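Local coordinates for protein sortase, SrtB family (Streptococcus pneumoniae PCS8235, PDB 4Y4Q) that probably acts as a transpeptidase of the sortase B family in assembly of the type II pilus of the pneumococcal surface, at residues I75-G79 against T80-Y84. Residues are numbered along the deposited sequence; the frame is centred on the assembly and turned at random.
Sequences INVYG and TNIDY
Val77 and Thr80 close the loop of a short beta hairpin. The carbonyl O of Val77 takes two bonds from one residue: Thr80 N at 3.1 Å, completing a type II turn, and Thr80 OG1 at 2.6 Å. With chi1 at 73°, the threonine hydroxyl is turned back over the main chain, which lets it reach Val77 O while accepting from Ile82 N at 3.0 Å in an ST turn. Next to it is the tight, buried side, where Val77 and Ile82 run alongside each other into the interior, their CG2 methyls 3.9 Å apart. Further along this face Ile75 CG2 rests against Tyr84 CB. The main chain links the strands through Val77 N, which donates to Ile82 O at 2.9 Å, and through the antiparallel hydrogen-bonded pair Ile75 and Tyr84, with Ile75 N 2.9 Å from Tyr84 O. The other face is looser. There Asn76 and Asp83 make a non-hydrogen-bonded pair, partly exposed, the amide and the carboxylate turned 55° apart; Asp83 OD1 accepts a hydrogen bond from Trp74 NE1. At the tip, exposed Gly79 takes a positive phi (64°) that suits glycine. The hairpin joins strands 73-77 and 83-88 of the sortase sheet, between strands 155-160 and 110-112; Val77 and Ile82 touch Phe144, Phe138 meets the Tyr84 ring edge-to-face, and Asp140 of helix 139-143 touches Thr80 and Ile82.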
# COMPACT_ATOMS: atom_id res chain seq x y z
N ILE A 75 0.99 8.44 4.17
CA ILE A 75 -0.11 7.93 3.34
C ILE A 75 -1.47 8.14 4.01
O ILE A 75 -1.65 7.89 5.21
CB ILE A 75 0.09 6.43 2.99
CG1 ILE A 75 -1.00 5.92 2.04
CG2 ILE A 75 0.14 5.57 4.24
CD1 ILE A 75 -0.56 4.66 1.27
N ASN A 76 -2.45 8.56 3.21
CA ASN A 76 -3.78 8.84 3.72
C ASN A 76 -4.82 8.26 2.76
O ASN A 76 -4.69 8.39 1.55
CB ASN A 76 -3.95 10.35 3.83
CG ASN A 76 -5.22 10.76 4.57
OD1 ASN A 76 -5.91 9.93 5.17
ND2 ASN A 76 -5.53 12.05 4.54
N VAL A 77 -5.85 7.60 3.30
CA VAL A 77 -7.02 7.23 2.51
C VAL A 77 -8.25 7.90 3.13
O VAL A 77 -8.63 7.61 4.28
CB VAL A 77 -7.22 5.72 2.44
CG1 VAL A 77 -8.53 5.38 1.69
CG2 VAL A 77 -6.03 5.06 1.75
N TYR A 78 -8.88 8.79 2.37
CA TYR A 78 -9.92 9.66 2.89
C TYR A 78 -11.05 8.92 3.60
O TYR A 78 -11.42 7.82 3.20
CB TYR A 78 -10.48 10.54 1.77
CG TYR A 78 -9.42 11.39 1.12
CD1 TYR A 78 -8.49 12.07 1.88
CD2 TYR A 78 -9.33 11.50 -0.27
CE1 TYR A 78 -7.51 12.86 1.30
CE2 TYR A 78 -8.35 12.28 -0.87
CZ TYR A 78 -7.45 12.96 -0.08
OH TYR A 78 -6.47 13.74 -0.66
N GLY A 79 -11.59 9.52 4.65
CA GLY A 79 -12.65 8.89 5.42
C GLY A 79 -12.29 7.59 6.13
O GLY A 79 -13.18 6.91 6.64
N THR A 80 -11.00 7.22 6.17
CA THR A 80 -10.60 6.02 6.89
C THR A 80 -9.56 6.30 7.97
O THR A 80 -9.09 7.43 8.09
CB THR A 80 -10.00 4.97 5.96
OG1 THR A 80 -8.69 5.38 5.56
CG2 THR A 80 -10.88 4.75 4.73
N ASN A 81 -9.18 5.26 8.72
CA ASN A 81 -8.09 5.36 9.70
C ASN A 81 -6.72 5.09 9.07
O ASN A 81 -5.74 4.91 9.78
CB ASN A 81 -8.32 4.41 10.87
CG ASN A 81 -9.57 4.76 11.68
OD1 ASN A 81 -9.80 5.93 12.01
ND2 ASN A 81 -10.38 3.75 11.99
N ILE A 82 -6.66 5.03 7.75
CA ILE A 82 -5.38 4.83 7.08
C ILE A 82 -4.71 6.19 6.95
O ILE A 82 -5.04 6.98 6.06
CB ILE A 82 -5.59 4.20 5.71
CG1 ILE A 82 -6.42 2.92 5.87
CG2 ILE A 82 -4.24 3.92 5.05
CD1 ILE A 82 -6.61 2.11 4.61
N ASP A 83 -4.06 6.55 8.04
CA ASP A 83 -3.24 7.73 8.10
C ASP A 83 -2.02 7.15 8.74
O ASP A 83 -2.09 6.58 9.83
CB ASP A 83 -3.87 8.78 9.01
CG ASP A 83 -3.13 10.11 8.95
OD1 ASP A 83 -2.66 10.48 7.86
OD2 ASP A 83 -3.04 10.78 10.00
N TYR A 84 -0.89 7.28 8.08
CA TYR A 84 0.32 6.69 8.64
C TYR A 84 1.60 7.25 8.02
O TYR A 84 1.64 7.55 6.82
CB TYR A 84 0.30 5.17 8.39
CG TYR A 84 -0.83 4.42 9.05
CD1 TYR A 84 -1.03 4.48 10.43
CD2 TYR A 84 -1.69 3.61 8.30
CE1 TYR A 84 -2.07 3.78 11.05
CE2 TYR A 84 -2.73 2.91 8.91
CZ TYR A 84 -2.91 3.00 10.28
OH TYR A 84 -3.94 2.31 10.88